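Local coordinates for protein benzoate 1,2-dioxygenase beta subunit (Burkholderia mallei ATCC 23344, PDB 3E99) that probably serves as the non-catalytic, trimer-forming subunit of a ring-hydroxylating oxygenase that converts benzoate to its cis-1,2-dihydrodiol, at residues Val73-Thr78 / Leu158-His163; Ser91-Asn96 / His114-Arg119; Val106-Phe111 / Arg131-Phe136. All coordinates share one frame; numbering follows the deposited sequence.

Contact 1 of 3, residues Val73-Thr78 / Leu158-His163; sequences VFRIKT and LIDIYH
R75 and D160 form a salt bridge that ties helix 66-82 to the C-terminal tail of this NTF2-like, cone-shaped fold. The straightest of its bonds runs from R75 NH2 to D160 OD2 at 2.9 Å, with an N-H...O angle of 163°. OD2 is approached on its syn side and lies practically in the guanidinium plane; the guanidinium and carboxylate planes differ by 28°, so the two flat groups meet edge to edge and nearly coplanar. Two weak bonds, NH1 to OD2 and NH2 to OD1, add to the grip. The arginine chain leaves its helix extended, CG anti to the backbone N, and then bends at chi3, which turns the guanidinium toward the tail.

Beside the ion pair, the CD1 methyl of I76 is the apolar centre of the contact. I76 CD1 packs against I161 CG1 at 3.6 Å. At the edge of the Y162 ring, near its plane, I76 CD1 lies 4.0 Å from Y162 CD2. V73 CG2 meets I161 CD1 at 4.1 Å, the two side chains crossing at about a right angle. V73 and I76 also pack on helix 26-30, through W26 among others, so this apolar patch continues between the two helices.

The second shell fixes the aspartate. R72 makes a further salt bridge to D160 OD1, while E79 pairs with R75 NH1, giving an alternating charge network that would be expected to favour the ionised carboxylate. Within the tail, I161 N donates to D160 OD1 at 2.7 Å, on the anti side of that oxygen. The backbone of the aspartate is held as well: D160 N donates to H163 ND1 at 3.0 Å, almost straight at 174° and in the imidazole plane.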
loop_
_atom_site.group_PDB
_atom_site.type_symbol
_atom_site.label_atom_id
_atom_site.label_comp_id
_atom_site.label_asym_id
_atom_site.label_seq_id
_atom_site.Cartn_x
_atom_site.Cartn_y
_atom_site.Cartn_z
ATOM N N VAL A 73 -0.964 -18.208 19.942
ATOM C CA VAL A 73 0.475 -18.190 19.599
ATOM C C VAL A 73 1.131 -19.505 20.020
ATOM O O VAL A 73 1.975 -20.022 19.300
ATOM C CB VAL A 73 1.191 -16.954 20.230
ATOM C CG1 VAL A 73 2.692 -17.176 20.364
ATOM C CG2 VAL A 73 0.858 -15.671 19.473
ATOM N N PHE A 74 0.750 -20.062 21.172
ATOM C CA PHE A 74 1.266 -21.347 21.598
ATOM C C PHE A 74 0.929 -22.399 20.542
ATOM O O PHE A 74 1.785 -23.190 20.200
ATOM C CB PHE A 74 0.718 -21.828 22.969
ATOM C CG PHE A 74 1.551 -22.959 23.567
ATOM C CD1 PHE A 74 1.298 -24.293 23.255
ATOM C CD2 PHE A 74 2.620 -22.659 24.392
ATOM C CE1 PHE A 74 2.075 -25.277 23.758
ATOM C CE2 PHE A 74 3.401 -23.636 24.921
ATOM C CZ PHE A 74 3.136 -24.950 24.618
ATOM N N ARG A 75 -0.327 -22.414 20.049
ATOM C CA ARG A 75 -0.733 -23.384 19.003
ATOM C C ARG A 75 0.100 -23.217 17.717
ATOM O O ARG A 75 0.527 -24.197 17.110
ATOM C CB ARG A 75 -2.247 -23.307 18.666
ATOM C CG ARG A 75 -2.662 -24.335 17.571
ATOM C CD ARG A 75 -4.128 -24.213 17.048
ATOM N NE ARG A 75 -4.551 -22.855 16.652
ATOM C CZ ARG A 75 -4.099 -22.135 15.605
ATOM N NH1 ARG A 75 -3.146 -22.573 14.788
ATOM N NH2 ARG A 75 -4.605 -20.923 15.387
ATOM N N ILE A 76 0.312 -21.980 17.314
ATOM C CA ILE A 76 1.114 -21.700 16.133
ATOM C C ILE A 76 2.544 -22.216 16.314
ATOM O O ILE A 76 3.117 -22.848 15.425
ATOM C CB ILE A 76 1.062 -20.208 15.771
ATOM C CG1 ILE A 76 -0.322 -19.873 15.143
ATOM C CG2 ILE A 76 2.220 -19.843 14.816
ATOM C CD1 ILE A 76 -0.755 -18.448 15.316
ATOM N N LYS A 77 3.142 -21.922 17.465
ATOM C CA LYS A 77 4.489 -22.409 17.729
ATOM C C LYS A 77 4.524 -23.932 17.659
ATOM O O LYS A 77 5.459 -24.522 17.060
ATOM C CB LYS A 77 4.990 -21.912 19.098
ATOM C CG LYS A 77 5.205 -20.450 19.217
ATOM C CD LYS A 77 5.853 -20.142 20.572
ATOM C CE LYS A 77 6.168 -18.679 20.761
ATOM N NZ LYS A 77 6.577 -18.451 22.181
ATOM N N THR A 78 3.496 -24.594 18.220
ATOM C CA THR A 78 3.473 -26.061 18.239
ATOM C C THR A 78 3.395 -26.626 16.825
ATOM O O THR A 78 4.148 -27.514 16.470
ATOM C CB THR A 78 2.319 -26.629 19.094
ATOM O OG1 THR A 78 2.436 -26.116 20.411
ATOM C CG2 THR A 78 2.395 -28.141 19.161
ATOM N N LEU A 158 -7.449 -21.556 5.528
ATOM C CA LEU A 158 -8.140 -20.681 6.456
ATOM C C LEU A 158 -7.293 -19.442 6.839
ATOM O O LEU A 158 -6.248 -19.163 6.250
ATOM C CB LEU A 158 -8.569 -21.454 7.707
ATOM N N ILE A 159 -7.774 -18.686 7.810
ATOM C CA ILE A 159 -7.133 -17.454 8.176
ATOM C C ILE A 159 -6.673 -17.591 9.599
ATOM O O ILE A 159 -7.369 -18.108 10.442
ATOM C CB ILE A 159 -8.098 -16.226 7.974
ATOM C CG1 ILE A 159 -7.318 -14.930 7.904
ATOM C CG2 ILE A 159 -9.111 -16.119 9.070
ATOM C CD1 ILE A 159 -8.076 -13.786 7.261
ATOM N N ASP A 160 -5.480 -17.106 9.877
ATOM C CA ASP A 160 -5.009 -17.049 11.245
ATOM C C ASP A 160 -4.534 -15.662 11.563
ATOM O O ASP A 160 -4.484 -14.802 10.683
ATOM C CB ASP A 160 -3.891 -18.054 11.419
ATOM C CG ASP A 160 -3.867 -18.671 12.817
ATOM O OD1 ASP A 160 -4.313 -18.022 13.780
ATOM O OD2 ASP A 160 -3.406 -19.814 12.941
ATOM N N ILE A 161 -4.164 -15.460 12.828
ATOM C CA ILE A 161 -3.739 -14.166 13.327
ATOM C C ILE A 161 -2.540 -13.554 12.606
ATOM O O ILE A 161 -2.382 -12.333 12.572
ATOM C CB ILE A 161 -3.508 -14.205 14.877
ATOM C CG1 ILE A 161 -2.480 -15.253 15.284
ATOM C CG2 ILE A 161 -4.801 -14.470 15.590
ATOM C CD1 ILE A 161 -2.219 -15.207 16.775
ATOM N N TYR A 162 -1.689 -14.392 12.011
ATOM C CA TYR A 162 -0.524 -13.863 11.276
ATOM C C TYR A 162 -0.852 -13.344 9.880
ATOM O O TYR A 162 0.038 -12.848 9.166
ATOM C CB TYR A 162 0.590 -14.883 11.225
ATOM C CG TYR A 162 0.196 -16.232 10.723
ATOM C CD1 TYR A 162 0.152 -16.512 9.356
ATOM C CD2 TYR A 162 -0.075 -17.262 11.601
ATOM C CE1 TYR A 162 -0.198 -17.774 8.890
ATOM C CE2 TYR A 162 -0.412 -18.531 11.131
ATOM C CZ TYR A 162 -0.487 -18.769 9.798
ATOM O OH TYR A 162 -0.801 -20.033 9.406
ATOM N N HIS A 163 -2.111 -13.470 9.469
ATOM C CA HIS A 163 -2.582 -12.934 8.181
ATOM C C HIS A 163 -3.229 -11.562 8.282
ATOM O O HIS A 163 -3.504 -10.945 7.250
ATOM C CB HIS A 163 -3.643 -13.814 7.570
ATOM C CG HIS A 163 -3.159 -15.130 7.110
ATOM N ND1 HIS A 163 -3.641 -16.302 7.632
ATOM C CD2 HIS A 163 -2.260 -15.476 6.156
ATOM C CE1 HIS A 163 -3.050 -17.322 7.035
ATOM N NE2 HIS A 163 -2.223 -16.849 6.119
#

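Contact 2 of 3, residues Ser91-Asn96 / His114-Arg119; sequences SHNIAN and HTLSYR
S91 and L116 form an antiparallel hydrogen-bonded pair, and the axes of the two short segments run at 167°, nearly antiparallel, approaching to 4.8 Å. S91 N donates to L116 O at 2.9 Å, and L116 N to S91 O at 3.0 Å. Further along, H114 N donates to N93 O at 3.2 Å, and the N93 side chain supplements the backbone ladder: N93 ND2 gives a bond of 2.9 Å to H114 O, with an N-H...O angle of 166°. The acceptor lies in the amide plane, whereas the donor is tilted from the carbonyl plane. N93 CG lies anti to the carbonyl carbon, beside the backbone N, which brings ND2 to H114 O.

On the other face of the sheet, H92 and T115 lie side by side and point the same way. T115 CG2 sits over the imidazole face, 4.2 Å from the H92 ring centroid and 21° off its normal, a CH-pi contact; OG1 covers the same ring nearer its rim. A water bridges this pair of strands, accepting from N93 N and donating to T115 OG1. The polar ends are satisfied beyond the strands, H92 by D22 and the I164 terminus, T115 by H163 O.

Helix 7-22 covers the H92 side, strand 122-135 flanks strand 106-119, and the opposite face packs on neighbouring subunits, where H114 meets H114 of another copy.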
loop_
_atom_site.group_PDB
_atom_site.type_symbol
_atom_site.label_atom_id
_atom_site.label_comp_id
_atom_site.label_asym_id
_atom_site.label_seq_id
_atom_site.Cartn_x
_atom_site.Cartn_y
_atom_site.Cartn_z
ATOM N N SER A 91 3.388 -10.957 4.113
ATOM C CA SER A 91 3.804 -9.564 3.954
ATOM C C SER A 91 2.582 -8.684 4.155
ATOM O O SER A 91 1.666 -8.676 3.341
ATOM C CB SER A 91 4.399 -9.299 2.588
ATOM O OG SER A 91 5.001 -8.004 2.537
ATOM N N HIS A 92 2.556 -7.989 5.294
ATOM C CA HIS A 92 1.513 -7.022 5.613
ATOM C C HIS A 92 1.770 -5.696 4.902
ATOM O O HIS A 92 2.927 -5.268 4.753
ATOM C CB HIS A 92 1.459 -6.757 7.126
ATOM C CG HIS A 92 0.859 -7.874 7.908
ATOM N ND1 HIS A 92 1.419 -9.134 7.953
ATOM C CD2 HIS A 92 -0.262 -7.926 8.670
ATOM C CE1 HIS A 92 0.647 -9.914 8.683
ATOM N NE2 HIS A 92 -0.364 -9.203 9.144
ATOM N N ASN A 93 0.665 -5.044 4.499
ATOM C CA ASN A 93 0.690 -3.774 3.779
ATOM C C ASN A 93 -0.416 -2.915 4.331
ATOM O O ASN A 93 -1.600 -3.181 4.092
ATOM C CB ASN A 93 0.497 -3.967 2.276
ATOM C CG ASN A 93 1.575 -4.875 1.644
ATOM O OD1 ASN A 93 2.673 -4.422 1.230
ATOM N ND2 ASN A 93 1.233 -6.159 1.505
ATOM N N ILE A 94 -0.034 -1.932 5.134
ATOM C CA ILE A 94 -0.982 -1.110 5.904
ATOM C C ILE A 94 -1.122 0.182 5.130
ATOM O O ILE A 94 -0.104 0.855 4.873
ATOM C CB ILE A 94 -0.433 -0.813 7.321
ATOM C CG1 ILE A 94 -0.134 -2.102 8.148
ATOM C CG2 ILE A 94 -1.361 0.197 8.111
ATOM C CD1 ILE A 94 -1.270 -2.987 8.285
ATOM N N ALA A 95 -2.366 0.552 4.806
ATOM C CA ALA A 95 -2.667 1.671 3.891
ATOM C C ALA A 95 -3.791 2.541 4.454
ATOM O O ALA A 95 -4.634 2.107 5.241
ATOM C CB ALA A 95 -3.111 1.117 2.512
ATOM N N ASN A 96 -3.806 3.776 4.021
ATOM C CA ASN A 96 -4.951 4.661 4.200
ATOM C C ASN A 96 -5.276 4.844 5.678
ATOM O O ASN A 96 -6.432 4.787 6.115
ATOM C CB ASN A 96 -6.181 4.144 3.419
ATOM C CG ASN A 96 -6.029 4.197 1.893
ATOM O OD1 ASN A 96 -4.962 3.982 1.326
ATOM N ND2 ASN A 96 -7.155 4.421 1.214
ATOM N N HIS A 114 -3.770 -5.362 3.374
ATOM C CA HIS A 114 -3.690 -6.380 2.361
ATOM C C HIS A 114 -2.448 -7.179 2.752
ATOM O O HIS A 114 -1.323 -6.697 2.744
ATOM C CB HIS A 114 -3.562 -5.784 0.948
ATOM C CG HIS A 114 -3.377 -6.794 -0.143
ATOM N ND1 HIS A 114 -2.686 -6.520 -1.305
ATOM C CD2 HIS A 114 -3.792 -8.080 -0.248
ATOM C CE1 HIS A 114 -2.703 -7.588 -2.091
ATOM N NE2 HIS A 114 -3.352 -8.556 -1.461
ATOM N N THR A 115 -2.679 -8.413 3.151
ATOM C CA THR A 115 -1.633 -9.299 3.461
ATOM C C THR A 115 -1.522 -10.262 2.317
ATOM O O THR A 115 -2.503 -10.891 1.930
ATOM C CB THR A 115 -1.957 -10.093 4.736
ATOM O OG1 THR A 115 -2.216 -9.158 5.783
ATOM C CG2 THR A 115 -0.735 -10.961 5.111
ATOM N N LEU A 116 -0.305 -10.408 1.824
ATOM C CA LEU A 116 -0.005 -11.363 0.794
ATOM C C LEU A 116 0.703 -12.545 1.490
ATOM O O LEU A 116 1.436 -12.347 2.431
ATOM C CB LEU A 116 0.869 -10.679 -0.248
ATOM C CG LEU A 116 0.098 -9.785 -1.220
ATOM C CD1 LEU A 116 1.003 -8.726 -1.812
ATOM C CD2 LEU A 116 -0.617 -10.618 -2.308
ATOM N N SER A 117 0.455 -13.771 1.054
ATOM C CA SER A 117 0.955 -14.911 1.760
ATOM C C SER A 117 1.397 -15.904 0.719
ATOM O O SER A 117 0.802 -15.997 -0.366
ATOM C CB SER A 117 -0.175 -15.448 2.653
ATOM O OG SER A 117 0.238 -16.517 3.447
ATOM N N TYR A 118 2.509 -16.565 0.966
ATOM C CA TYR A 118 3.023 -17.482 -0.038
ATOM C C TYR A 118 3.609 -18.669 0.647
ATOM O O TYR A 118 4.365 -18.521 1.585
ATOM C CB TYR A 118 4.100 -16.819 -0.909
ATOM C CG TYR A 118 4.748 -17.757 -1.887
ATOM C CD1 TYR A 118 4.147 -18.040 -3.098
ATOM C CD2 TYR A 118 5.955 -18.379 -1.588
ATOM C CE1 TYR A 118 4.735 -18.900 -3.993
ATOM C CE2 TYR A 118 6.533 -19.257 -2.475
ATOM C CZ TYR A 118 5.933 -19.506 -3.666
ATOM O OH TYR A 118 6.555 -20.382 -4.551
ATOM N N ARG A 119 3.221 -19.842 0.153
ATOM C CA ARG A 119 3.871 -21.097 0.467
ATOM C C ARG A 119 3.938 -21.899 -0.832
ATOM O O ARG A 119 2.911 -22.165 -1.465
ATOM C CB ARG A 119 3.084 -21.871 1.519
ATOM C CG ARG A 119 3.831 -23.070 2.040
ATOM C CD ARG A 119 3.069 -23.790 3.136
ATOM N NE ARG A 119 3.850 -24.916 3.642
ATOM C CZ ARG A 119 3.996 -26.089 3.026
ATOM N NH1 ARG A 119 3.413 -26.342 1.852
ATOM N NH2 ARG A 119 4.745 -27.021 3.595
HETATM O O HOH W 1 -1.782 -6.321 5.993
#

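Contact 3 of 3, residues Val106-Phe111 / Arg131-Phe136; sequences VHTVRF and RYAIDF
H107 O accepts from I134 N at 2.8 Å, the shortest polar bond here, and also receives the CA-H of A133, so two groups of the facing strand grip this carbonyl. The return bond, H107 N to I134 O, is almost straight at 174°. V109 and Y132 form the next hydrogen-bonded pair: V109 N to Y132 O and Y132 N to V109 O are both 2.9 Å, the donors nearly along the C=O axis. Hydrogen-bonded and non-hydrogen-bonded pairs take turns along the ladder, and strands 106-119 and 122-135 follow each other directly in the chain, which together identify an antiparallel hairpin.

Y132 shares a face with H107, V109 and I134, and the F111 ring reaches it with its edge in a T-shaped pair. F111 CZ lies 3.6 Å from Y132 CE1. The ring planes stand at 73°. A chi1 of 60° places the phenylalanine CG between its backbone N and carbonyl carbon, swinging the ring back toward Y132. H107 CD2 touches F136 CD1 at 3.8 Å, the side chains crossing at about a right angle.

The other face is more polar. T108 CG2 packs on the aliphatic part of R131, 4.0 Å from R131 CG, while T108 OG1 lies against A133 CB. R110 NH1 and R131 NH2 come within 3.7 Å, like charges whose proximity is probably eased by the salt bridge of R131 to E100.

Helix 7-22 covers the aromatic face, with L14 against F111 and Y132, and the Y132 hydroxyl is hydrogen-bonded to E17 OE1 and K146 NZ; strands 89-103 and 142-150 flank the hairpin on its two sides.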
loop_
_atom_site.group_PDB
_atom_site.type_symbol
_atom_site.label_atom_id
_atom_site.label_comp_id
_atom_site.label_asym_id
_atom_site.label_seq_id
_atom_site.Cartn_x
_atom_site.Cartn_y
_atom_site.Cartn_z
ATOM N N VAL A 106 -4.665 7.377 24.752
ATOM C CA VAL A 106 -5.259 6.324 23.940
ATOM C C VAL A 106 -5.748 6.894 22.606
ATOM O O VAL A 106 -6.671 7.727 22.545
ATOM C CB VAL A 106 -6.392 5.577 24.616
ATOM C CG1 VAL A 106 -6.828 4.433 23.723
ATOM C CG2 VAL A 106 -5.978 5.025 26.038
ATOM N N HIS A 107 -5.146 6.377 21.545
ATOM C CA HIS A 107 -5.343 6.876 20.196
ATOM C C HIS A 107 -6.047 5.818 19.374
ATOM O O HIS A 107 -5.660 4.654 19.414
ATOM C CB HIS A 107 -3.995 7.230 19.586
ATOM C CG HIS A 107 -3.403 8.483 20.145
ATOM N ND1 HIS A 107 -3.546 9.702 19.531
ATOM C CD2 HIS A 107 -2.689 8.709 21.275
ATOM C CE1 HIS A 107 -2.953 10.632 20.260
ATOM N NE2 HIS A 107 -2.425 10.057 21.325
ATOM N N THR A 108 -7.112 6.211 18.678
ATOM C CA THR A 108 -7.890 5.296 17.871
ATOM C C THR A 108 -7.732 5.669 16.398
ATOM O O THR A 108 -7.920 6.833 16.023
ATOM C CB THR A 108 -9.378 5.316 18.294
ATOM O OG1 THR A 108 -9.505 4.958 19.685
ATOM C CG2 THR A 108 -10.217 4.323 17.466
ATOM N N VAL A 109 -7.391 4.670 15.563
ATOM C CA VAL A 109 -7.155 4.863 14.137
ATOM C C VAL A 109 -7.864 3.756 13.354
ATOM O O VAL A 109 -8.141 2.673 13.905
ATOM C CB VAL A 109 -5.647 4.806 13.810
ATOM C CG1 VAL A 109 -4.902 5.977 14.535
ATOM C CG2 VAL A 109 -5.078 3.468 14.245
ATOM N N ARG A 110 -8.144 4.013 12.089
ATOM C CA ARG A 110 -8.600 2.964 11.172
ATOM C C ARG A 110 -7.678 2.905 9.992
ATOM O O ARG A 110 -6.983 3.893 9.664
ATOM C CB ARG A 110 -10.013 3.219 10.691
ATOM C CG ARG A 110 -10.172 4.400 9.788
ATOM C CD ARG A 110 -11.543 4.531 9.283
ATOM N NE ARG A 110 -11.904 3.538 8.287
ATOM C CZ ARG A 110 -13.156 3.176 8.030
ATOM N NH1 ARG A 110 -14.181 3.710 8.692
ATOM N NH2 ARG A 110 -13.399 2.306 7.069
ATOM N N PHE A 111 -7.666 1.765 9.311
ATOM C CA PHE A 111 -6.757 1.612 8.171
ATOM C C PHE A 111 -7.201 0.440 7.303
ATOM O O PHE A 111 -7.956 -0.423 7.765
ATOM C CB PHE A 111 -5.242 1.494 8.586
ATOM C CG PHE A 111 -4.915 0.326 9.481
ATOM C CD1 PHE A 111 -4.668 -0.951 8.963
ATOM C CD2 PHE A 111 -4.953 0.468 10.841
ATOM C CE1 PHE A 111 -4.414 -1.995 9.777
ATOM C CE2 PHE A 111 -4.723 -0.590 11.659
ATOM C CZ PHE A 111 -4.439 -1.833 11.139
ATOM N N ARG A 131 -9.683 -1.345 12.848
ATOM C CA ARG A 131 -9.699 -0.273 13.817
ATOM C C ARG A 131 -8.889 -0.681 15.039
ATOM O O ARG A 131 -9.090 -1.733 15.632
ATOM C CB ARG A 131 -11.141 0.104 14.220
ATOM C CG ARG A 131 -11.214 1.259 15.169
ATOM C CD ARG A 131 -12.646 1.772 15.391
ATOM N NE ARG A 131 -13.142 2.447 14.190
ATOM C CZ ARG A 131 -14.047 1.943 13.331
ATOM N NH1 ARG A 131 -14.606 0.765 13.537
ATOM N NH2 ARG A 131 -14.387 2.644 12.264
ATOM N N TYR A 132 -7.923 0.147 15.395
ATOM C CA TYR A 132 -7.111 -0.071 16.585
ATOM C C TYR A 132 -7.327 1.074 17.593
ATOM O O TYR A 132 -7.371 2.230 17.203
ATOM C CB TYR A 132 -5.634 -0.089 16.227
ATOM C CG TYR A 132 -5.019 -1.357 15.686
ATOM C CD1 TYR A 132 -5.734 -2.247 14.895
ATOM C CD2 TYR A 132 -3.631 -1.556 15.820
ATOM C CE1 TYR A 132 -5.113 -3.377 14.366
ATOM C CE2 TYR A 132 -2.995 -2.642 15.247
ATOM C CZ TYR A 132 -3.730 -3.560 14.547
ATOM O OH TYR A 132 -3.081 -4.650 14.005
ATOM N N ALA A 133 -7.445 0.740 18.878
ATOM C CA ALA A 133 -7.198 1.686 19.974
ATOM C C ALA A 133 -5.879 1.301 20.611
ATOM O O ALA A 133 -5.696 0.140 21.012
ATOM C CB ALA A 133 -8.316 1.626 21.015
ATOM N N ILE A 134 -4.971 2.265 20.712
ATOM C CA ILE A 134 -3.609 2.011 21.145
ATOM C C ILE A 134 -3.266 2.961 22.288
ATOM O O ILE A 134 -3.395 4.171 22.137
ATOM C CB ILE A 134 -2.597 2.255 20.012
ATOM C CG1 ILE A 134 -2.938 1.457 18.760
ATOM C CG2 ILE A 134 -1.196 1.917 20.486
ATOM C CD1 ILE A 134 -2.359 2.051 17.489
ATOM N N ASP A 135 -2.794 2.393 23.395
ATOM C CA ASP A 135 -2.378 3.133 24.580
ATOM C C ASP A 135 -0.907 3.517 24.494
ATOM O O ASP A 135 -0.004 2.646 24.467
ATOM C CB ASP A 135 -2.620 2.259 25.816
ATOM C CG ASP A 135 -2.219 2.939 27.122
ATOM O OD1 ASP A 135 -1.882 4.149 27.149
ATOM O OD2 ASP A 135 -2.251 2.230 28.128
ATOM N N PHE A 136 -0.650 4.816 24.374
ATOM C CA PHE A 136 0.719 5.309 24.317
ATOM C C PHE A 136 1.252 5.844 25.651
ATOM O O PHE A 136 2.299 6.492 25.687
ATOM C CB PHE A 136 0.859 6.389 23.247
ATOM C CG PHE A 136 0.832 5.865 21.827
ATOM C CD1 PHE A 136 -0.374 5.663 21.160
ATOM C CD2 PHE A 136 2.017 5.600 21.152
ATOM C CE1 PHE A 136 -0.400 5.214 19.862
ATOM C CE2 PHE A 136 1.985 5.160 19.824
ATOM C CZ PHE A 136 0.784 4.952 19.203
#

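In the fold
Contacts 2 and 3 belong to one sheet and share strand 106-119: contact 2 pairs its later half with strand 89-103, contact 3 its beginning with strand 122-135. Their centres are 20 Å apart, their segments alternate along the chain, and they touch where I94 and A95 meet F111. Contact 1 instead brings helix 66-82 to the C-terminal tail, and its two segments bracket all the others in sequence. It touches contact 2, 16 Å away between centres, through H163 and Y162, but lies about 8 Å from contact 3 at the nearest atoms. The tail thus links helix and sheet, while the region of contact 2 also faces the other subunits.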